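Local coordinates for F5/8 type C domain protein (Bacteroides ovatus, PDB 4ZRX) that probably hydrolyses alpha-L-fucosides and also carries an F5/8 type C domain of a kind that often binds carbohydrate, at residues L44-F50 / F89-T95; E74-W80 / P331-I337; V81-K85 / A133-M139. All coordinates share one frame; numbering follows the deposited sequence.

In the fold
All three contacts lie in the TIM-barrel domain of the alpha-L-fucosidase family, their centres about 11 to 14 Å apart. Along the chain come strand 44-48, helix 77-86, strand 91-97, helix 126-137 and, much later, strand 324-328 with the loop after it. Contact 1 zips the first two strands together, with helix 77-86 as the crossover between them. That helix serves the other two contacts: its N-terminal end meets the loop after strand 324-328 in contact 2, and its later turns pack on helix 126-137 in contact 3. Strand 324-328 pairs with strand 44-48, and contact 2 joins segments at least 251 positions apart, so the end of the barrel is tied back to its beginning.

Contact 1 of 3, residues L44-F50 / F89-T95; sequences LTAFLHF and FKMVLLT. With EDO (1,2-ethanediol), chain D.
The ring of F89 slots between L44 and A46 on one flank of the paired strands, carried there by a CG anti to the carbonyl carbon (chi1 -63°). F89 CB sits 4.1 Å from A46 CB, and F89 CG is nearer to that methyl, at 3.8 Å. F89 CD1 pushes close to the backbone, 3.3 Å from T45 C, and F89 CE1 reaches L44 CG at 3.6 Å. L44 CD2 and A46 CB lie near the rim on opposite faces, so the ring is flanked on both sides. Strands 44-48 and 91-95 run parallel, 20° apart, as neighbours in the inner wall of a TIM barrel. Strand 44-48 alternately accepts and donates in the backbone ladder, from K90 N-L44 O to T95 N-L48 O. On the opposite side from A46 and V92, L93 CD2 lies over the ring of F47. At the C-terminal end T95 CG2 sits squarely over the H49 imidazole, 3.7 Å from its centroid. This imidazole also bonds N328 through ND1, while H49 NE2 meets O1 of a 1,2-ethanediol, probably from the crystallisation liquor, at 2.7 Å; H98 and E230 bind the same diol, consistent with a pocket at the barrel mouth.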
# COMPACT_ATOMS: atom_id res chain seq x y z
N LEU A 44 0.43 -10.41 -5.29
CA LEU A 44 1.54 -9.48 -5.05
C LEU A 44 2.19 -9.15 -6.35
O LEU A 44 2.81 -10.01 -6.97
CB LEU A 44 2.57 -10.09 -4.08
CG LEU A 44 3.74 -9.22 -3.71
CD1 LEU A 44 3.23 -8.05 -2.91
CD2 LEU A 44 4.75 -10.07 -2.95
N THR A 45 2.09 -7.89 -6.74
CA THR A 45 2.60 -7.47 -8.02
C THR A 45 3.46 -6.22 -7.86
O THR A 45 3.38 -5.55 -6.84
CB THR A 45 1.48 -7.18 -8.98
OG1 THR A 45 0.58 -6.20 -8.45
CG2 THR A 45 0.66 -8.43 -9.24
N ALA A 46 4.24 -5.90 -8.86
CA ALA A 46 5.16 -4.77 -8.79
C ALA A 46 4.86 -3.70 -9.81
O ALA A 46 4.70 -3.99 -11.00
CB ALA A 46 6.57 -5.26 -8.96
N PHE A 47 4.82 -2.47 -9.35
CA PHE A 47 4.69 -1.27 -10.20
C PHE A 47 6.12 -0.80 -10.46
O PHE A 47 6.97 -0.81 -9.54
CB PHE A 47 3.94 -0.18 -9.45
CG PHE A 47 2.76 0.46 -10.15
CD1 PHE A 47 2.71 0.70 -11.50
CD2 PHE A 47 1.75 1.00 -9.35
CE1 PHE A 47 1.59 1.37 -12.05
CE2 PHE A 47 0.66 1.66 -9.87
CZ PHE A 47 0.59 1.84 -11.25
N LEU A 48 6.40 -0.36 -11.71
CA LEU A 48 7.60 0.30 -12.08
C LEU A 48 7.30 1.68 -12.67
O LEU A 48 6.98 1.81 -13.87
CB LEU A 48 8.36 -0.55 -13.10
CG LEU A 48 8.80 -1.94 -12.65
CD1 LEU A 48 9.17 -2.83 -13.86
CD2 LEU A 48 9.99 -1.82 -11.70
N HIS A 49 7.34 2.71 -11.85
CA HIS A 49 7.29 4.07 -12.33
C HIS A 49 8.67 4.48 -12.78
O HIS A 49 9.60 4.59 -11.98
CB HIS A 49 6.75 5.02 -11.28
CG HIS A 49 5.28 4.98 -11.11
ND1 HIS A 49 4.62 3.92 -10.54
CD2 HIS A 49 4.35 5.92 -11.34
CE1 HIS A 49 3.34 4.18 -10.50
NE2 HIS A 49 3.15 5.40 -10.96
N PHE A 50 8.78 4.73 -14.09
CA PHE A 50 10.02 5.06 -14.75
C PHE A 50 9.68 5.87 -15.98
O PHE A 50 8.71 5.62 -16.69
CB PHE A 50 10.75 3.78 -15.14
CG PHE A 50 12.12 4.03 -15.68
CD1 PHE A 50 13.11 4.60 -14.89
CD2 PHE A 50 12.43 3.64 -16.98
CE1 PHE A 50 14.39 4.79 -15.39
CE2 PHE A 50 13.68 3.89 -17.49
CZ PHE A 50 14.68 4.44 -16.70
N PHE A 89 7.32 -11.20 -6.43
CA PHE A 89 6.29 -10.60 -7.25
C PHE A 89 5.87 -11.48 -8.41
O PHE A 89 6.70 -12.22 -8.95
CB PHE A 89 6.73 -9.21 -7.76
CG PHE A 89 6.95 -8.25 -6.65
CD1 PHE A 89 5.88 -7.59 -6.08
CD2 PHE A 89 8.18 -8.11 -6.07
CE1 PHE A 89 6.05 -6.76 -5.02
CE2 PHE A 89 8.36 -7.27 -4.97
CZ PHE A 89 7.29 -6.58 -4.45
N LYS A 90 4.60 -11.38 -8.77
CA LYS A 90 4.02 -12.22 -9.81
C LYS A 90 3.74 -11.52 -11.11
O LYS A 90 3.34 -12.15 -12.08
CB LYS A 90 2.74 -12.95 -9.30
CG LYS A 90 2.99 -13.81 -8.12
CD LYS A 90 3.95 -14.98 -8.36
CE LYS A 90 3.97 -15.89 -7.15
NZ LYS A 90 4.62 -17.20 -7.38
N MSE A 91 3.89 -10.21 -11.14
CA MSE A 91 3.75 -9.44 -12.37
C MSE A 91 4.57 -8.16 -12.15
O MSE A 91 4.76 -7.69 -11.02
CB MSE A 91 2.30 -9.09 -12.62
CG MSE A 91 2.07 -8.46 -13.91
SE MSE A 91 0.26 -7.98 -14.25
CE MSE A 91 0.30 -6.49 -13.09
N VAL A 92 5.07 -7.63 -13.24
CA VAL A 92 5.63 -6.29 -13.26
C VAL A 92 4.80 -5.42 -14.17
O VAL A 92 4.35 -5.83 -15.28
CB VAL A 92 7.10 -6.29 -13.68
CG1 VAL A 92 7.93 -7.16 -12.74
CG2 VAL A 92 7.32 -6.83 -15.03
N LEU A 93 4.53 -4.20 -13.70
CA LEU A 93 3.65 -3.30 -14.40
C LEU A 93 4.35 -1.99 -14.65
O LEU A 93 4.62 -1.24 -13.73
CB LEU A 93 2.36 -3.10 -13.57
CG LEU A 93 1.35 -2.02 -13.96
CD1 LEU A 93 0.84 -2.13 -15.23
CD2 LEU A 93 0.14 -2.05 -12.96
N LEU A 94 4.64 -1.71 -15.92
CA LEU A 94 5.48 -0.55 -16.28
C LEU A 94 4.66 0.64 -16.71
O LEU A 94 3.73 0.52 -17.52
CB LEU A 94 6.42 -0.95 -17.44
CG LEU A 94 7.31 0.10 -17.99
CD1 LEU A 94 8.41 0.42 -17.01
CD2 LEU A 94 7.94 -0.37 -19.25
N THR A 95 5.03 1.84 -16.26
CA THR A 95 4.51 3.09 -16.77
C THR A 95 5.09 3.39 -18.17
O THR A 95 6.03 4.18 -18.33
CB THR A 95 4.79 4.28 -15.85
OG1 THR A 95 6.20 4.40 -15.60
CG2 THR A 95 4.08 4.07 -14.47
C1 EDO D . -0.07 6.05 -10.66
O1 EDO D . 0.94 7.01 -10.98
C2 EDO D . -0.34 6.15 -9.17
O2 EDO D . -0.66 7.51 -8.83

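Contact 2 of 3, residues E74-W80 / P331-I337; sequences ELDAEQW and PDRRGLI
W80 and Q79, in the first turn of helix 77-86, take hold of the loop that follows barrel strand 324-328, where residues 332-335 make a type I beta turn in this TIM-barrel domain. The carbonyl oxygen of G335 receives two donors from opposite faces of its plane: D76 N at 3.2 Å and the indole NE1 of W80 at 2.8 Å. The indole N-H comes in from well above the carbonyl plane, 57° out of it. D76 is also the N-cap of the helix, its OD1 accepting weakly from Q79 N. Q79, its CG anti to the backbone N and its chain bent at chi2 (-104°), turns its amide to satisfy the backbone of I337 twice. Q79 OE1 accepts from I337 N on a lone pair in the carbonyl plane (2.8 Å), and NE2 gives to I337 O in an almost straight bond (171°), with that oxygen lying in the amide plane. E74 N donates to R334 O. D332 OD1 takes the N-H of L336, just beyond the turn, from above the carboxylate plane; D332 also forms a side-on salt bridge with R334, NE and NH2 both going to OD2, while NH1 has a second carboxylate in E339. A water gives to E74 OE2 and accepts from R334 NH1. L336 CD2 touches D76 CB, and P331 CG stands over the six-membered ring of W80, 3.8 Å from its centroid.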
# COMPACT_ATOMS: atom_id res chain seq x y z
N GLU A 74 22.92 3.22 -17.34
CA GLU A 74 23.28 1.81 -17.49
C GLU A 74 22.06 0.91 -17.29
O GLU A 74 22.08 -0.03 -16.49
CB GLU A 74 24.37 1.41 -16.53
CG GLU A 74 24.13 1.79 -15.09
CD GLU A 74 25.21 1.30 -14.14
OE1 GLU A 74 25.46 0.07 -14.06
OE2 GLU A 74 25.78 2.15 -13.44
N LEU A 75 21.04 1.19 -18.07
CA LEU A 75 19.74 0.57 -17.82
C LEU A 75 19.89 -0.95 -17.94
O LEU A 75 20.52 -1.46 -18.90
CB LEU A 75 18.71 1.08 -18.78
CG LEU A 75 17.28 0.57 -18.55
CD1 LEU A 75 16.24 1.68 -18.77
CD2 LEU A 75 16.95 -0.63 -19.39
N ASP A 76 19.27 -1.67 -17.00
CA ASP A 76 19.30 -3.12 -17.00
C ASP A 76 17.97 -3.64 -16.48
O ASP A 76 17.79 -3.79 -15.24
CB ASP A 76 20.48 -3.57 -16.20
CG ASP A 76 20.67 -5.08 -16.21
OD1 ASP A 76 19.86 -5.82 -16.80
OD2 ASP A 76 21.64 -5.49 -15.55
N ALA A 77 17.05 -3.92 -17.40
CA ALA A 77 15.76 -4.46 -17.04
C ALA A 77 15.79 -5.90 -16.51
O ALA A 77 14.88 -6.28 -15.73
CB ALA A 77 14.79 -4.37 -18.16
N GLU A 78 16.83 -6.66 -16.85
CA GLU A 78 17.05 -7.98 -16.23
C GLU A 78 17.28 -7.82 -14.72
O GLU A 78 16.83 -8.64 -13.94
CB GLU A 78 18.20 -8.81 -16.81
CG GLU A 78 18.05 -9.18 -18.26
CD GLU A 78 19.10 -10.25 -18.73
OE1 GLU A 78 19.83 -10.77 -17.88
OE2 GLU A 78 19.15 -10.54 -19.93
N GLN A 79 17.98 -6.75 -14.32
CA GLN A 79 18.21 -6.48 -12.90
C GLN A 79 16.91 -6.19 -12.20
O GLN A 79 16.65 -6.66 -11.09
CB GLN A 79 19.22 -5.36 -12.73
CG GLN A 79 19.58 -5.06 -11.29
CD GLN A 79 18.94 -3.79 -10.67
OE1 GLN A 79 17.97 -3.21 -11.18
NE2 GLN A 79 19.52 -3.35 -9.57
N TRP A 80 16.04 -5.44 -12.87
CA TRP A 80 14.71 -5.20 -12.32
C TRP A 80 13.94 -6.52 -12.10
O TRP A 80 13.41 -6.77 -11.03
CB TRP A 80 13.83 -4.29 -13.20
CG TRP A 80 14.40 -3.02 -13.69
CD1 TRP A 80 15.58 -2.45 -13.33
CD2 TRP A 80 13.82 -2.16 -14.65
NE1 TRP A 80 15.75 -1.26 -14.02
CE2 TRP A 80 14.69 -1.10 -14.85
CE3 TRP A 80 12.61 -2.19 -15.37
CZ2 TRP A 80 14.43 -0.07 -15.75
CZ3 TRP A 80 12.38 -1.17 -16.26
CH2 TRP A 80 13.28 -0.13 -16.43
N PRO A 331 12.78 2.46 -10.70
CA PRO A 331 14.17 2.48 -11.16
C PRO A 331 14.72 3.90 -11.17
O PRO A 331 13.99 4.87 -11.41
CB PRO A 331 14.09 1.88 -12.55
CG PRO A 331 12.86 1.03 -12.53
CD PRO A 331 11.87 1.84 -11.70
N ASP A 332 16.01 4.02 -10.92
CA ASP A 332 16.67 5.30 -10.80
C ASP A 332 17.26 5.85 -12.12
O ASP A 332 16.92 5.35 -13.22
CB ASP A 332 17.72 5.16 -9.69
CG ASP A 332 18.91 4.34 -10.07
OD1 ASP A 332 19.07 3.91 -11.22
OD2 ASP A 332 19.75 4.16 -9.13
N ARG A 333 18.11 6.89 -12.02
CA ARG A 333 18.67 7.52 -13.24
C ARG A 333 19.76 6.67 -13.90
O ARG A 333 20.15 6.95 -15.05
CB ARG A 333 19.18 8.92 -12.95
CG ARG A 333 18.09 9.85 -12.55
CD ARG A 333 18.59 11.28 -12.39
NE ARG A 333 17.53 12.12 -11.81
CZ ARG A 333 17.68 13.38 -11.46
NH1 ARG A 333 18.85 14.00 -11.66
NH2 ARG A 333 16.64 14.03 -10.91
N ARG A 334 20.24 5.63 -13.22
CA ARG A 334 21.06 4.60 -13.88
C ARG A 334 20.20 3.65 -14.70
O ARG A 334 20.69 2.90 -15.53
CB ARG A 334 21.84 3.79 -12.85
CG ARG A 334 22.75 4.65 -12.03
CD ARG A 334 23.40 3.82 -10.94
NE ARG A 334 22.44 3.46 -9.91
CZ ARG A 334 22.65 2.64 -8.88
NH1 ARG A 334 23.83 2.11 -8.65
NH2 ARG A 334 21.67 2.39 -8.05
N GLY A 335 18.88 3.68 -14.47
CA GLY A 335 18.02 2.60 -14.95
C GLY A 335 18.14 1.28 -14.19
O GLY A 335 18.02 0.21 -14.77
N LEU A 336 18.31 1.39 -12.88
CA LEU A 336 18.47 0.24 -11.98
C LEU A 336 17.56 0.43 -10.77
O LEU A 336 17.27 1.56 -10.36
CB LEU A 336 19.91 0.22 -11.46
CG LEU A 336 21.01 -0.06 -12.49
CD1 LEU A 336 22.39 0.06 -11.79
CD2 LEU A 336 20.82 -1.40 -13.06
N ILE A 337 17.10 -0.68 -10.20
CA ILE A 337 16.50 -0.62 -8.85
C ILE A 337 17.64 -0.33 -7.89
O ILE A 337 18.69 -0.96 -7.96
CB ILE A 337 15.76 -1.92 -8.50
CG1 ILE A 337 14.56 -2.08 -9.45
CG2 ILE A 337 15.24 -1.83 -7.05
CD1 ILE A 337 13.75 -3.43 -9.23
O HOH W 1 26.13 1.60 -10.63

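Contact 3 of 3, residues V81-K85 / A133-M139; sequences VRTLK and ACDKYDM
V81 holds CG1 anti to its own nitrogen (chi1 177°), which spreads its two methyls over different parts of the neighbouring segment. V81 CG2 drops onto A133 CB at 3.7 Å, with C134 SG a little farther off, while CG1 touches both Y137 CB and, just past the helix, M139 CB. A bend at the second torsion of K85 (chi2 85°), followed by an extended run to the amine, carries NZ across to the end of that helix. There K85 NZ donates to D138 O at 3.0 Å, coming from above the carbonyl plane, and more weakly to Y137 O. D138 has positive phi and closes helix 126-137 in a Schellman motif, in which M139 N reaches back to C134 O; the lysine thus meets backbone oxygens gathered at a helix C-terminus, where a positive charge is likely to be welcome.

Both helices belong to the outer layer of the TIM barrel, successive in the chain around strand 91-97, and their short segments cross at -43° with axes 10.0 Å apart. On the barrel side, L84, C134 and M139 all rest on V92 of that strand. Selenomethionine M139 curls its CE methyl against the backbone of helix 77-86: M139 CE lies 3.4 Å from K85 N and 4.1 Å from L84 CB.

Toward the outside, Y137 lays one ring face against R82, whose CA stands over the ring centre, while K136 CG of its own helix covers the opposite face near the rim. The R82 chain continues past the phenol, R82 CB being 3.6 Å from Y137 CZ and R82 CD 3.4 Å from Y137 OH. It then brings the edge of the guanidinium toward that hydroxyl.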
# COMPACT_ATOMS: atom_id res chain seq x y z
N VAL A 81 13.82 -7.31 -13.16
CA VAL A 81 12.95 -8.46 -13.11
C VAL A 81 13.54 -9.54 -12.23
O VAL A 81 12.80 -10.20 -11.49
CB VAL A 81 12.60 -8.99 -14.50
CG1 VAL A 81 11.77 -10.23 -14.39
CG2 VAL A 81 11.85 -7.94 -15.32
N ARG A 82 14.85 -9.72 -12.27
CA ARG A 82 15.48 -10.73 -11.39
C ARG A 82 15.21 -10.37 -9.90
O ARG A 82 14.83 -11.22 -9.08
CB ARG A 82 16.99 -10.81 -11.62
CG ARG A 82 17.72 -11.87 -10.75
CD ARG A 82 19.25 -11.94 -11.00
NE ARG A 82 19.94 -10.67 -10.80
CZ ARG A 82 20.36 -9.83 -11.76
NH1 ARG A 82 20.16 -10.04 -13.06
NH2 ARG A 82 20.96 -8.70 -11.40
N THR A 83 15.42 -9.10 -9.58
CA THR A 83 15.19 -8.60 -8.24
C THR A 83 13.74 -8.88 -7.82
O THR A 83 13.49 -9.42 -6.73
CB THR A 83 15.46 -7.13 -8.18
OG1 THR A 83 16.86 -6.91 -8.42
CG2 THR A 83 15.10 -6.54 -6.82
N LEU A 84 12.81 -8.54 -8.69
CA LEU A 84 11.39 -8.63 -8.36
C LEU A 84 10.89 -10.09 -8.33
O LEU A 84 10.05 -10.46 -7.51
CB LEU A 84 10.58 -7.78 -9.34
CG LEU A 84 10.93 -6.27 -9.15
CD1 LEU A 84 10.32 -5.46 -10.27
CD2 LEU A 84 10.46 -5.74 -7.79
N LYS A 85 11.45 -10.94 -9.20
CA LYS A 85 11.15 -12.38 -9.16
C LYS A 85 11.59 -12.97 -7.86
O LYS A 85 10.79 -13.64 -7.16
CB LYS A 85 11.82 -13.07 -10.32
CG LYS A 85 11.51 -14.52 -10.47
CD LYS A 85 10.22 -14.74 -11.24
CE LYS A 85 10.02 -16.29 -11.49
NZ LYS A 85 8.68 -16.41 -12.16
N ALA A 133 13.39 -9.33 -20.43
CA ALA A 133 13.68 -9.75 -19.07
C ALA A 133 12.51 -10.57 -18.48
O ALA A 133 12.77 -11.61 -17.88
CB ALA A 133 14.04 -8.64 -18.21
N CYS A 134 11.26 -10.20 -18.78
CA CYS A 134 10.15 -11.03 -18.35
C CYS A 134 10.17 -12.39 -19.02
O CYS A 134 9.83 -13.40 -18.38
CB CYS A 134 8.83 -10.40 -18.59
SG CYS A 134 8.53 -8.90 -17.54
N ASP A 135 10.51 -12.43 -20.32
CA ASP A 135 10.70 -13.70 -21.05
C ASP A 135 11.72 -14.60 -20.37
O ASP A 135 11.46 -15.80 -20.19
CB ASP A 135 11.16 -13.47 -22.48
CG ASP A 135 10.09 -12.84 -23.39
OD1 ASP A 135 8.88 -12.73 -23.00
OD2 ASP A 135 10.49 -12.46 -24.54
N LYS A 136 12.83 -14.04 -19.92
CA LYS A 136 13.90 -14.81 -19.31
C LYS A 136 13.48 -15.43 -17.98
O LYS A 136 13.77 -16.60 -17.72
CB LYS A 136 15.16 -13.93 -19.10
CG LYS A 136 16.29 -14.59 -18.34
CD LYS A 136 17.47 -13.71 -18.36
CE LYS A 136 18.53 -14.07 -17.32
NZ LYS A 136 19.58 -14.81 -17.92
N TYR A 137 12.80 -14.64 -17.16
CA TYR A 137 12.41 -15.07 -15.79
C TYR A 137 11.00 -15.57 -15.64
O TYR A 137 10.56 -15.84 -14.51
CB TYR A 137 12.67 -13.92 -14.81
CG TYR A 137 14.13 -13.64 -14.61
CD1 TYR A 137 14.88 -14.43 -13.74
CD2 TYR A 137 14.78 -12.61 -15.29
CE1 TYR A 137 16.24 -14.24 -13.59
CE2 TYR A 137 16.12 -12.39 -15.12
CZ TYR A 137 16.85 -13.23 -14.26
OH TYR A 137 18.17 -13.01 -14.09
N ASP A 138 10.28 -15.72 -16.75
CA ASP A 138 8.90 -16.19 -16.75
C ASP A 138 8.05 -15.36 -15.79
O ASP A 138 7.40 -15.88 -14.87
CB ASP A 138 8.81 -17.71 -16.40
CG ASP A 138 7.40 -18.27 -16.55
OD1 ASP A 138 6.61 -17.71 -17.33
OD2 ASP A 138 7.02 -19.30 -15.93
N MSE A 139 8.12 -14.04 -15.99
CA MSE A 139 7.42 -13.07 -15.19
C MSE A 139 6.29 -12.49 -16.00
O MSE A 139 6.49 -12.06 -17.14
CB MSE A 139 8.38 -11.97 -14.71
CG MSE A 139 7.73 -10.72 -14.12
SE MSE A 139 7.16 -11.14 -12.28
CE MSE A 139 8.76 -10.84 -11.31